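PDB 4QHZ: putative glycosyl hydrolase from Parabacteroides distasonis, which probably acts as a glycoside hydrolase of the 3-keto-disaccharide hydrolase family, and binds a magnesium ion. Local coordinates for residues C[114-119]-C[131-136]; C[108-113]-C[232-237]; C[102-107]-C[163-168]; C[120-125]-C[225-230]; C[146-151]-C[206-211]. All blocks are in the same frame, centred on the assembly; numbering follows the deposited sequence.

Interaction 1 of 5, residues C[114-119]-C[131-136]; sequences QSRGNS and VLDCYN. With MG (magnesium ion), chain I.
Ser119 N donates to Val131 O at 2.9 Å, and Ser119 also turns its own O to the magnesium ion at 2.2 Å, serving as paired residue and metal ligand at once. Asn118 OD1 binds the same ion at 2.1 Å, with Glu128, Gln130, Gln227 and a water completing the first shell. Behind it, Asn118 ND2 donates to Gln114 O at 3.0 Å, on a lone pair of that carbonyl; with OD1 on the ion, this likely fixes the amide. Ser119 and Val131 form an antiparallel hydrogen-bonded pair in the smaller sheet of this concanavalin-clan fold. Further out, Asp133 N donates to Arg116 O, and Leu132 CD1 packs against that same carbonyl. Arg116 NE gives a 2.8 Å hydrogen bond to Asp133 OD2 as part of a salt bridge, meeting it from above the carboxylate plane, the guanidinium turned 35° from the carboxylate. An extended chain, with CG anti to the backbone N (chi1 -169°), carries the group that far. A water accepts from Arg116 NH2 and donates to Asp133 OD2 and Tyr135 O. Asp133 OD1 takes Tyr135 N at 3.1 Å, an Asx turn that, with the bonds to OD2, probably limits rotation of the carboxylate.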
# COMPACT_ATOMS: atom_id res chain seq x y z
N GLN C 114 23.69 19.20 13.23
CA GLN C 114 22.74 19.90 12.36
C GLN C 114 23.23 21.26 11.85
O GLN C 114 22.57 21.87 11.01
CB GLN C 114 21.40 20.10 13.08
CG GLN C 114 20.70 18.81 13.46
CD GLN C 114 20.14 18.06 12.26
OE1 GLN C 114 19.37 18.61 11.47
NE2 GLN C 114 20.49 16.78 12.13
N SER C 115 24.38 21.73 12.34
CA SER C 115 24.91 23.04 11.95
C SER C 115 26.08 22.94 10.97
O SER C 115 26.99 23.76 11.00
CB SER C 115 25.32 23.82 13.20
OG SER C 115 24.21 24.02 14.04
N ARG C 116 26.05 21.93 10.09
CA ARG C 116 27.13 21.71 9.14
C ARG C 116 26.57 21.40 7.76
O ARG C 116 26.31 20.24 7.43
CB ARG C 116 28.03 20.56 9.62
CG ARG C 116 29.33 20.42 8.84
CD ARG C 116 29.93 19.04 9.07
NE ARG C 116 31.14 18.79 8.30
CZ ARG C 116 32.37 19.18 8.64
NH1 ARG C 116 32.58 19.89 9.74
NH2 ARG C 116 33.39 18.88 7.85
N GLY C 117 26.40 22.44 6.95
CA GLY C 117 25.88 22.27 5.60
C GLY C 117 24.41 21.87 5.56
O GLY C 117 23.99 21.08 4.71
N ASN C 118 23.62 22.43 6.48
CA ASN C 118 22.19 22.13 6.57
C ASN C 118 21.39 22.92 5.55
O ASN C 118 21.43 24.15 5.53
CB ASN C 118 21.67 22.42 7.98
CG ASN C 118 20.30 21.81 8.26
OD1 ASN C 118 19.49 21.58 7.35
ND2 ASN C 118 20.03 21.54 9.53
N SER C 119 20.69 22.19 4.68
CA SER C 119 19.64 22.76 3.85
C SER C 119 18.52 21.73 3.82
O SER C 119 18.38 20.94 4.75
CB SER C 119 20.15 23.09 2.45
OG SER C 119 19.14 23.71 1.66
N VAL C 131 18.97 17.86 3.84
CA VAL C 131 20.28 18.02 3.24
C VAL C 131 21.24 18.45 4.35
O VAL C 131 20.94 19.37 5.12
CB VAL C 131 20.25 19.06 2.10
CG1 VAL C 131 21.66 19.47 1.70
CG2 VAL C 131 19.48 18.50 0.92
N LEU C 132 22.37 17.77 4.44
CA LEU C 132 23.33 17.99 5.52
C LEU C 132 24.66 17.34 5.17
O LEU C 132 24.69 16.32 4.47
CB LEU C 132 22.80 17.39 6.82
CG LEU C 132 23.51 17.73 8.13
CD1 LEU C 132 23.42 19.22 8.45
CD2 LEU C 132 22.89 16.92 9.26
N ASP C 133 25.76 17.92 5.64
CA ASP C 133 27.05 17.26 5.49
C ASP C 133 27.21 16.20 6.57
O ASP C 133 27.60 16.51 7.70
CB ASP C 133 28.22 18.24 5.56
CG ASP C 133 29.55 17.55 5.30
OD1 ASP C 133 29.54 16.43 4.77
OD2 ASP C 133 30.61 18.13 5.63
N CYS C 134 26.95 14.95 6.20
CA CYS C 134 27.14 13.84 7.13
C CYS C 134 28.37 12.99 6.76
O CYS C 134 28.46 11.81 7.13
CB CYS C 134 25.86 13.00 7.19
SG CYS C 134 24.56 13.84 8.12
N TYR C 135 29.31 13.60 6.04
CA TYR C 135 30.60 12.98 5.80
C TYR C 135 31.47 13.18 7.03
O TYR C 135 31.95 14.29 7.28
CB TYR C 135 31.26 13.55 4.54
CG TYR C 135 32.46 12.75 4.06
CD1 TYR C 135 32.30 11.64 3.25
CD2 TYR C 135 33.75 13.11 4.43
CE1 TYR C 135 33.39 10.90 2.81
CE2 TYR C 135 34.85 12.38 4.00
CZ TYR C 135 34.66 11.29 3.19
OH TYR C 135 35.75 10.56 2.76
N ASN C 136 31.65 12.11 7.81
CA ASN C 136 32.35 12.18 9.09
C ASN C 136 31.78 13.27 10.02
O ASN C 136 32.52 14.04 10.61
CB ASN C 136 33.86 12.37 8.89
CG ASN C 136 34.51 11.19 8.19
OD1 ASN C 136 34.20 10.03 8.49
ND2 ASN C 136 35.41 11.47 7.25
MG MG I . 17.59 20.98 6.82
O HOH W 1 32.67 16.51 5.99
O HOH W 2 16.65 20.71 8.52

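Interaction 2 of 5, residues C[108-113]-C[232-237]; sequences NITGES and PSEPIS
Glu234 OE1 is gripped by one residue twice: Thr110 OG1 donates to it at 2.8 Å, on the syn lone pair, and Thr110 N adds a weak bond at 2.9 Å, bent to 130° at the hydrogen. The hydroxyl sits between the backbone N and the carbonyl carbon of Thr110 (chi1 58°), which brings OG1 and N to the same carboxylate oxygen. The Glu234 chain bends at chi2 (77°), folding its carboxylate back over the backbone of 108-110. OE2 is held through a water that donates to it and also to Asn108 O. Glu234 CG lies 3.8 Å from Asn108 OD1, the amide and carboxylate planes steeply inclined to each other. Deeper in, Ser233 CB rests on Thr110 O at 3.3 Å and near Ile109 CD1, while Ser233 OG bonds outward to Asp231 and to Gly117 N. The contact joins two loops, one leading from strand 97-104 to strand 119-123, the other from strand 225-226 into strand 237-245. Both carboxylate oxygens thus have donors, one from a hydroxyl and, weakly, a backbone NH, the other from water, without a basic side chain across the contact; the negative charge is probably stabilised by these neutral donors.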
# COMPACT_ATOMS: atom_id res chain seq x y z
N ASN C 108 35.74 24.09 2.41
CA ASN C 108 36.07 24.80 3.65
C ASN C 108 34.95 24.77 4.70
O ASN C 108 34.93 25.59 5.62
CB ASN C 108 36.49 26.24 3.32
CG ASN C 108 35.33 27.10 2.85
OD1 ASN C 108 34.25 26.60 2.54
ND2 ASN C 108 35.55 28.40 2.83
N ILE C 109 34.03 23.82 4.57
CA ILE C 109 32.93 23.64 5.52
C ILE C 109 33.41 23.52 6.96
O ILE C 109 34.46 22.94 7.24
CB ILE C 109 32.07 22.39 5.15
CG1 ILE C 109 30.79 22.31 6.00
CG2 ILE C 109 32.87 21.10 5.28
CD1 ILE C 109 29.80 23.42 5.73
N THR C 110 32.64 24.10 7.87
CA THR C 110 32.85 23.92 9.30
C THR C 110 31.51 23.63 9.96
O THR C 110 30.46 23.81 9.34
CB THR C 110 33.47 25.17 9.96
OG1 THR C 110 32.61 26.30 9.73
CG2 THR C 110 34.85 25.46 9.38
N GLY C 111 31.56 23.21 11.22
CA GLY C 111 30.35 22.97 12.00
C GLY C 111 30.14 21.51 12.35
O GLY C 111 30.81 20.63 11.81
N GLU C 112 29.18 21.27 13.24
CA GLU C 112 28.89 19.93 13.72
C GLU C 112 27.40 19.66 13.72
O GLU C 112 26.59 20.57 13.79
CB GLU C 112 29.41 19.75 15.14
CG GLU C 112 30.92 19.72 15.27
CD GLU C 112 31.36 19.63 16.72
OE1 GLU C 112 31.23 20.64 17.44
OE2 GLU C 112 31.83 18.54 17.13
N SER C 113 27.07 18.37 13.66
CA SER C 113 25.70 17.90 13.75
C SER C 113 24.80 18.65 12.76
O SER C 113 25.14 18.73 11.58
CB SER C 113 25.19 18.00 15.20
OG SER C 113 23.95 17.32 15.36
N PRO C 232 25.80 29.19 11.33
CA PRO C 232 26.91 29.93 10.70
C PRO C 232 27.75 29.14 9.67
O PRO C 232 28.67 29.72 9.10
CB PRO C 232 27.79 30.34 11.90
CG PRO C 232 27.45 29.39 12.99
CD PRO C 232 26.05 28.89 12.75
N SER C 233 27.45 27.87 9.41
CA SER C 233 28.28 27.09 8.49
C SER C 233 28.27 27.68 7.08
O SER C 233 27.27 28.28 6.62
CB SER C 233 27.84 25.62 8.45
OG SER C 233 26.62 25.44 7.77
N GLU C 234 29.39 27.51 6.39
CA GLU C 234 29.57 27.97 5.03
C GLU C 234 28.47 27.41 4.12
O GLU C 234 28.10 26.25 4.25
CB GLU C 234 30.95 27.56 4.51
CG GLU C 234 32.12 28.28 5.18
CD GLU C 234 32.46 27.77 6.58
OE1 GLU C 234 31.86 26.78 7.06
OE2 GLU C 234 33.35 28.38 7.21
N PRO C 235 27.94 28.23 3.19
CA PRO C 235 26.72 27.84 2.48
C PRO C 235 26.96 26.75 1.46
O PRO C 235 28.03 26.70 0.85
CB PRO C 235 26.28 29.13 1.79
CG PRO C 235 27.53 29.93 1.63
CD PRO C 235 28.41 29.57 2.79
N ILE C 236 25.98 25.87 1.26
CA ILE C 236 26.12 24.83 0.24
C ILE C 236 25.72 25.38 -1.13
O ILE C 236 25.06 26.42 -1.24
CB ILE C 236 25.32 23.55 0.58
CG1 ILE C 236 23.82 23.76 0.47
CG2 ILE C 236 25.68 23.02 1.96
CD1 ILE C 236 23.08 22.45 0.34
N SER C 237 26.13 24.68 -2.18
CA SER C 237 25.80 25.06 -3.55
C SER C 237 24.95 23.99 -4.23
O SER C 237 25.02 22.82 -3.89
CB SER C 237 27.07 25.33 -4.35
OG SER C 237 27.71 26.50 -3.89
O HOH W 3 36.05 27.59 6.61

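Interaction 3 of 5, residues C[102-107]-C[163-168]; sequences EWQVPT and GEWNVY
Trp103 lays one face of its indole under Asn166, whose CB stands 3.7 Å from the centroid of the six-membered ring, close to its normal. The other meeting of this indole is with its edge: NE1 points into the face of Tyr168 in a T-shaped pair, centroids 4.6 Å apart and planes at 74°. Trp103 CG lies between its backbone N and carbonyl carbon (chi1 50°), a turn that puts the indole on the Asn166 side. Both partners have polar bonds outside the pair, Tyr168 OH to Gln130 O and Asn166 OD1 to Arg160. The backbones are neighbouring antiparallel strands of the larger sheet in this concanavalin-clan fold, with Trp103 and Asn166 as a hydrogen-bonded pair; Asn166 N reaches Trp103 O at 2.8 Å. Across the sheet from that indole, Gln104 CB sits 3.4 Å from the centroid of the Trp165 six-membered ring, a CH-pi contact almost on the ring normal. The Gln104 amide stacks along the same ring, its plane 20° away, and NE2 donates to Gly163 O at 2.7 Å from above the carbonyl plane. Beyond Gln104, Gly163 N closes on Val105 O at 2.7 Å, while Thr107 CG2 touches Gly163 CA at 3.6 Å.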
# COMPACT_ATOMS: atom_id res chain seq x y z
N GLU C 102 21.27 18.26 -7.37
CA GLU C 102 22.64 17.97 -6.95
C GLU C 102 23.12 19.09 -6.05
O GLU C 102 22.80 20.26 -6.27
CB GLU C 102 23.54 17.82 -8.18
CG GLU C 102 23.02 16.77 -9.14
CD GLU C 102 23.96 16.44 -10.29
OE1 GLU C 102 25.12 16.92 -10.30
OE2 GLU C 102 23.52 15.69 -11.18
N TRP C 103 23.88 18.72 -5.02
CA TRP C 103 24.34 19.70 -4.04
C TRP C 103 25.75 19.40 -3.53
O TRP C 103 26.16 18.24 -3.41
CB TRP C 103 23.37 19.79 -2.85
CG TRP C 103 22.97 18.49 -2.24
CD1 TRP C 103 21.97 17.66 -2.66
CD2 TRP C 103 23.51 17.89 -1.05
NE1 TRP C 103 21.88 16.57 -1.83
CE2 TRP C 103 22.81 16.68 -0.84
CE3 TRP C 103 24.54 18.23 -0.18
CZ2 TRP C 103 23.10 15.82 0.23
CZ3 TRP C 103 24.84 17.38 0.88
CH2 TRP C 103 24.11 16.19 1.08
N GLN C 104 26.48 20.48 -3.25
CA GLN C 104 27.88 20.41 -2.90
C GLN C 104 28.15 21.08 -1.57
O GLN C 104 27.83 22.26 -1.39
CB GLN C 104 28.70 21.11 -3.98
CG GLN C 104 30.21 21.03 -3.79
CD GLN C 104 30.94 22.02 -4.67
OE1 GLN C 104 30.61 23.21 -4.68
NE2 GLN C 104 31.92 21.54 -5.42
N VAL C 105 28.74 20.33 -0.64
CA VAL C 105 29.26 20.91 0.58
C VAL C 105 30.62 21.51 0.24
O VAL C 105 31.45 20.83 -0.34
CB VAL C 105 29.39 19.86 1.69
CG1 VAL C 105 29.88 20.50 2.99
CG2 VAL C 105 28.06 19.15 1.92
N PRO C 106 30.85 22.79 0.59
CA PRO C 106 32.11 23.41 0.19
C PRO C 106 33.30 22.80 0.94
O PRO C 106 33.14 22.33 2.06
CB PRO C 106 31.91 24.89 0.55
CG PRO C 106 30.92 24.87 1.67
CD PRO C 106 30.02 23.69 1.42
N THR C 107 34.48 22.82 0.31
CA THR C 107 35.66 22.17 0.89
C THR C 107 36.09 22.82 2.21
O THR C 107 36.74 22.16 3.02
CB THR C 107 36.86 22.19 -0.09
OG1 THR C 107 37.12 23.53 -0.51
CG2 THR C 107 36.57 21.34 -1.31
N GLY C 163 33.28 19.21 -1.60
CA GLY C 163 33.88 19.51 -2.89
C GLY C 163 33.23 18.70 -3.99
O GLY C 163 33.13 19.16 -5.12
N GLU C 164 32.78 17.49 -3.65
CA GLU C 164 32.12 16.61 -4.62
C GLU C 164 30.61 16.82 -4.58
O GLU C 164 30.09 17.46 -3.67
CB GLU C 164 32.48 15.14 -4.35
CG GLU C 164 33.96 14.85 -4.56
CD GLU C 164 34.34 13.39 -4.33
OE1 GLU C 164 33.45 12.55 -4.10
OE2 GLU C 164 35.55 13.09 -4.38
N TRP C 165 29.92 16.31 -5.59
CA TRP C 165 28.50 16.58 -5.76
C TRP C 165 27.66 15.39 -5.32
O TRP C 165 27.86 14.27 -5.79
CB TRP C 165 28.20 16.94 -7.22
CG TRP C 165 28.69 18.30 -7.54
CD1 TRP C 165 29.92 18.63 -8.04
CD2 TRP C 165 28.01 19.52 -7.30
NE1 TRP C 165 30.03 19.99 -8.17
CE2 TRP C 165 28.87 20.57 -7.72
CE3 TRP C 165 26.75 19.85 -6.79
CZ2 TRP C 165 28.51 21.91 -7.64
CZ3 TRP C 165 26.38 21.19 -6.72
CH2 TRP C 165 27.27 22.20 -7.14
N ASN C 166 26.73 15.66 -4.40
CA ASN C 166 25.78 14.65 -3.93
C ASN C 166 24.51 14.71 -4.76
O ASN C 166 23.90 15.77 -4.87
CB ASN C 166 25.47 14.84 -2.46
CG ASN C 166 26.65 14.49 -1.58
OD1 ASN C 166 26.91 13.32 -1.32
ND2 ASN C 166 27.39 15.51 -1.15
N VAL C 167 24.15 13.59 -5.36
CA VAL C 167 23.08 13.54 -6.34
C VAL C 167 21.82 12.96 -5.72
O VAL C 167 21.84 11.84 -5.21
CB VAL C 167 23.49 12.67 -7.54
CG1 VAL C 167 22.37 12.59 -8.56
CG2 VAL C 167 24.76 13.22 -8.18
N TYR C 168 20.73 13.73 -5.74
CA TYR C 168 19.43 13.24 -5.31
C TYR C 168 18.54 12.97 -6.52
O TYR C 168 18.43 13.81 -7.42
CB TYR C 168 18.71 14.24 -4.40
CG TYR C 168 19.05 14.24 -2.92
CD1 TYR C 168 19.92 13.32 -2.34
CD2 TYR C 168 18.45 15.17 -2.07
CE1 TYR C 168 20.19 13.34 -0.97
CE2 TYR C 168 18.70 15.19 -0.72
CZ TYR C 168 19.57 14.28 -0.17
OH TYR C 168 19.82 14.33 1.19
O HOH W 4 29.60 17.66 -0.91

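Interaction 4 of 5, residues C[120-125]-C[225-230]; sequences GIFLQG and ILQSHG. With MG (magnesium ion), chain I.
Phe122 and Ile225 form a hydrogen-bonded antiparallel pair in which Phe122 N reaches Ile225 O at 2.8 Å in a nearly straight bond (175°). The return bond, Ile225 N to Phe122 O, is longer at 3.3 Å, and that same carbonyl also accepts Gly125 N, closing the type II turn from Phe122 to Gly125. The tightly enclosed face of the pairing is that of Ile121 and Leu226, where CG1 and CD2 lie side by side, both residues buried. The opposite face, carrying Phe122, Ile225 and Gln227, is partly exposed. Here the CB atoms of Phe122 and Ile225 lie 3.8 Å apart, and Ile225, with CG1 anti to its carbonyl carbon (chi1 -52°), extends CD1 to within 3.5 Å of Gly125 CA, where a side chain on the glycine would be tight. Gln227 binds the magnesium ion through its side-chain amide, and its backbone N donates to Gly120 O at 3.1 Å; past it, residues 228-230 make no contact with 120-125. The edge of the Phe122 ring faces Gln227, CE1 approaching CB at 4.0 Å. An alanine at Phe122 would keep the strand bonds but is likely to leave Gln227 without the ring at its flank and freer to shift beside the metal. Strand 119-123 is bordered by 225-226 on one edge and by 127-131 on the other, while Ile121 and Leu226 press onto strand 97-104 of the larger sheet, and Ile121 also meets Tyr168 of strand 165-177.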
# COMPACT_ATOMS: atom_id res chain seq x y z
N GLY C 120 17.72 21.72 2.76
CA GLY C 120 16.66 20.73 2.64
C GLY C 120 15.73 21.02 1.50
O GLY C 120 15.66 22.15 1.02
N ILE C 121 15.04 19.98 1.06
CA ILE C 121 14.07 20.08 -0.01
C ILE C 121 12.69 19.81 0.58
O ILE C 121 12.39 18.67 0.96
CB ILE C 121 14.38 19.09 -1.15
CG1 ILE C 121 15.78 19.34 -1.72
CG2 ILE C 121 13.36 19.19 -2.27
CD1 ILE C 121 16.76 18.22 -1.44
N PHE C 122 11.87 20.85 0.68
CA PHE C 122 10.51 20.71 1.20
C PHE C 122 9.56 20.37 0.06
O PHE C 122 9.24 21.22 -0.78
CB PHE C 122 10.04 21.98 1.90
CG PHE C 122 10.61 22.15 3.29
CD1 PHE C 122 11.92 22.56 3.47
CD2 PHE C 122 9.82 21.91 4.40
CE1 PHE C 122 12.44 22.72 4.75
CE2 PHE C 122 10.33 22.07 5.67
CZ PHE C 122 11.64 22.48 5.85
N LEU C 123 9.09 19.12 0.06
CA LEU C 123 8.21 18.60 -0.98
C LEU C 123 6.82 19.17 -0.80
O LEU C 123 6.24 19.06 0.28
CB LEU C 123 8.19 17.08 -0.94
CG LEU C 123 9.57 16.41 -0.97
CD1 LEU C 123 9.46 14.91 -0.73
CD2 LEU C 123 10.30 16.69 -2.27
N GLN C 124 6.30 19.82 -1.85
CA GLN C 124 5.07 20.63 -1.79
C GLN C 124 5.11 21.67 -0.67
O GLN C 124 4.07 22.12 -0.20
CB GLN C 124 3.83 19.74 -1.63
CG GLN C 124 3.65 18.74 -2.76
CD GLN C 124 2.32 18.03 -2.69
OE1 GLN C 124 2.09 17.20 -1.81
NE2 GLN C 124 1.42 18.37 -3.61
N GLY C 125 6.31 22.07 -0.25
CA GLY C 125 6.49 23.05 0.81
C GLY C 125 6.21 22.54 2.21
O GLY C 125 6.26 23.32 3.16
N ILE C 225 10.50 24.00 -1.90
CA ILE C 225 11.20 25.01 -1.12
C ILE C 225 12.59 24.49 -0.76
O ILE C 225 12.72 23.37 -0.25
CB ILE C 225 10.46 25.39 0.17
CG1 ILE C 225 9.00 25.77 -0.14
CG2 ILE C 225 11.18 26.53 0.89
CD1 ILE C 225 8.18 26.13 1.09
N LEU C 226 13.61 25.30 -1.02
CA LEU C 226 14.97 25.01 -0.60
C LEU C 226 15.29 25.82 0.65
O LEU C 226 15.09 27.04 0.70
CB LEU C 226 15.98 25.32 -1.72
CG LEU C 226 15.86 24.47 -2.99
CD1 LEU C 226 16.88 24.90 -4.03
CD2 LEU C 226 16.02 22.99 -2.68
N GLN C 227 15.80 25.13 1.66
CA GLN C 227 15.96 25.69 2.99
C GLN C 227 17.26 26.49 3.16
O GLN C 227 18.35 26.03 2.81
CB GLN C 227 15.92 24.56 4.02
CG GLN C 227 16.02 24.99 5.48
CD GLN C 227 16.17 23.78 6.39
OE1 GLN C 227 17.09 22.98 6.23
NE2 GLN C 227 15.26 23.64 7.35
N SER C 228 17.12 27.70 3.70
CA SER C 228 18.23 28.47 4.22
C SER C 228 18.26 28.29 5.74
O SER C 228 17.49 28.91 6.46
CB SER C 228 18.06 29.95 3.88
OG SER C 228 19.06 30.73 4.52
N HIS C 229 19.12 27.39 6.20
CA HIS C 229 19.22 27.07 7.62
C HIS C 229 20.22 28.03 8.27
O HIS C 229 21.40 28.01 7.95
CB HIS C 229 19.63 25.61 7.80
CG HIS C 229 19.42 25.08 9.18
ND1 HIS C 229 20.41 25.07 10.14
CD2 HIS C 229 18.32 24.55 9.77
CE1 HIS C 229 19.93 24.57 11.26
NE2 HIS C 229 18.67 24.24 11.07
N GLY C 230 19.74 28.87 9.18
CA GLY C 230 20.51 30.03 9.65
C GLY C 230 21.71 29.84 10.57
O GLY C 230 22.12 30.78 11.25
MG MG I . 17.59 20.98 6.82
O HOH W 2 16.65 20.71 8.52

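Interaction 5 of 5, residues C[146-151]-C[206-211]; sequences GSIYKQ and GTTEWI
Gly206 O accepts the amide of Gln151, NE2 donating at 2.8 Å from above the carbonyl plane, and with this bond begins the meeting of two loops that flank the strands of a concanavalin-like fold: one follows strand 127-131, the other leads from strand 196-203 toward 225-226. Thr207 turns away, its OG1 donating to Glu209 OE2 at 2.6 Å. Thr208 points back and packs its CG2 on Tyr149 O at 3.5 Å and on Ile148 CG2, while its OG1 bonds to the backbone N of Glu128, a magnesium ligand. Glu209 contributes backbone: its N is joined through a water to Tyr149 O, and its O lies 3.4 Å from Lys150 CD. Trp210 O takes Lys150 NZ at 2.7 Å, the lysine running past Glu209 with chi2 to chi4 all near 180°. NZ also forms a salt bridge with Glu24 of a second subunit, and the Trp210 ring stacks on His20 of that subunit; lysine and tryptophan together face the neighbour. A methionine replacing Lys150 would probably leave Trp210 O without its donor and Glu24 of the second subunit without its charge partner. The Trp210 indole lies alongside Tyr149, whose CE2 is near Trp210 CA; Tyr149 OH, bonded to Tyr140 OH, comes in at the indole edge, 3.3 Å from Trp210 CD1.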
# COMPACT_ATOMS: atom_id res chain seq x y z
N GLY C 146 19.19 12.86 3.93
CA GLY C 146 18.26 11.96 3.25
C GLY C 146 17.12 11.44 4.11
O GLY C 146 16.28 10.68 3.63
N SER C 147 17.08 11.85 5.37
CA SER C 147 15.94 11.55 6.22
C SER C 147 14.74 12.32 5.71
O SER C 147 14.89 13.36 5.06
CB SER C 147 16.22 11.93 7.69
OG SER C 147 16.41 13.33 7.85
N ILE C 148 13.55 11.77 5.95
CA ILE C 148 12.34 12.58 5.97
C ILE C 148 12.36 13.15 7.38
O ILE C 148 12.16 12.42 8.36
CB ILE C 148 11.06 11.79 5.67
CG1 ILE C 148 11.18 11.00 4.36
CG2 ILE C 148 9.86 12.73 5.60
CD1 ILE C 148 11.75 11.79 3.20
N TYR C 149 12.66 14.44 7.48
CA TYR C 149 13.21 15.03 8.70
C TYR C 149 12.42 14.67 9.96
O TYR C 149 11.24 15.01 10.11
CB TYR C 149 13.31 16.55 8.55
CG TYR C 149 13.95 17.23 9.74
CD1 TYR C 149 15.30 17.08 10.01
CD2 TYR C 149 13.19 18.01 10.60
CE1 TYR C 149 15.89 17.69 11.10
CE2 TYR C 149 13.77 18.62 11.69
CZ TYR C 149 15.12 18.46 11.93
OH TYR C 149 15.68 19.07 13.02
N LYS C 150 13.11 13.95 10.86
CA LYS C 150 12.60 13.51 12.17
C LYS C 150 11.42 12.52 12.12
O LYS C 150 10.71 12.34 13.10
CB LYS C 150 12.24 14.72 13.06
CG LYS C 150 13.46 15.40 13.65
CD LYS C 150 13.09 16.35 14.78
CE LYS C 150 14.33 16.85 15.51
NZ LYS C 150 13.97 17.54 16.79
N GLN C 151 11.24 11.87 10.97
CA GLN C 151 10.20 10.85 10.82
C GLN C 151 10.80 9.51 10.43
O GLN C 151 10.52 8.51 11.07
CB GLN C 151 9.18 11.26 9.77
CG GLN C 151 8.30 12.42 10.17
CD GLN C 151 7.32 12.80 9.08
OE1 GLN C 151 6.95 11.98 8.24
NE2 GLN C 151 6.86 14.05 9.10
N GLY C 206 3.16 13.34 8.04
CA GLY C 206 2.63 14.68 8.21
C GLY C 206 3.77 15.66 8.00
O GLY C 206 4.85 15.26 7.56
N THR C 207 3.54 16.93 8.33
CA THR C 207 4.59 17.94 8.21
C THR C 207 5.85 17.51 8.98
O THR C 207 5.75 16.87 10.03
CB THR C 207 4.16 19.30 8.76
OG1 THR C 207 3.78 19.15 10.14
CG2 THR C 207 2.98 19.87 7.97
N THR C 208 7.02 17.82 8.43
CA THR C 208 8.26 17.59 9.15
C THR C 208 8.44 18.72 10.16
O THR C 208 8.31 19.89 9.81
CB THR C 208 9.47 17.50 8.20
OG1 THR C 208 9.46 18.61 7.30
CG2 THR C 208 9.39 16.21 7.41
N GLU C 209 8.72 18.35 11.40
CA GLU C 209 8.74 19.32 12.51
C GLU C 209 9.98 19.15 13.37
O GLU C 209 10.35 18.03 13.74
CB GLU C 209 7.50 19.13 13.38
CG GLU C 209 6.17 19.32 12.66
CD GLU C 209 5.87 20.76 12.30
OE1 GLU C 209 6.53 21.67 12.85
OE2 GLU C 209 4.96 20.99 11.48
N TRP C 210 10.62 20.27 13.69
CA TRP C 210 11.75 20.30 14.62
C TRP C 210 11.28 20.00 16.04
O TRP C 210 11.99 19.36 16.81
CB TRP C 210 12.43 21.67 14.57
CG TRP C 210 13.64 21.82 15.45
CD1 TRP C 210 14.72 20.98 15.51
CD2 TRP C 210 13.91 22.89 16.37
NE1 TRP C 210 15.64 21.46 16.42
CE2 TRP C 210 15.16 22.62 16.96
CE3 TRP C 210 13.21 24.04 16.75
CZ2 TRP C 210 15.73 23.47 17.92
CZ3 TRP C 210 13.78 24.87 17.71
CH2 TRP C 210 15.03 24.58 18.28
N ILE C 211 10.07 20.45 16.37
CA ILE C 211 9.50 20.24 17.70
C ILE C 211 8.15 19.55 17.57
O ILE C 211 7.27 20.02 16.84
CB ILE C 211 9.33 21.58 18.46
CG1 ILE C 211 10.70 22.14 18.84
CG2 ILE C 211 8.46 21.40 19.69
CD1 ILE C 211 10.68 23.55 19.39
O HOH W 5 8.78 15.49 11.46

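Interaction 1 is buried and the other four partly so. Interactions 1 and 4 meet at one magnesium ion, supplying different ligands to it from neighbouring parts of the smaller sheet; their strand pairs both involve strand 119-123. Interaction 3 belongs to the larger sheet and is the most aromatic, and its Trp103 and Tyr168 pack on Val131 of interaction 1, bringing the two sheets together. Interaction 2 lies toward the surface, a loop pairing built on a carboxylate; it touches interaction 1 through Arg116 with Gly111 and continues into interaction 3 through Ser237 and Gln104. Interaction 5, also between loops and reaching the exposed Trp210, is mostly polar and alone here carries a salt bridge to another subunit.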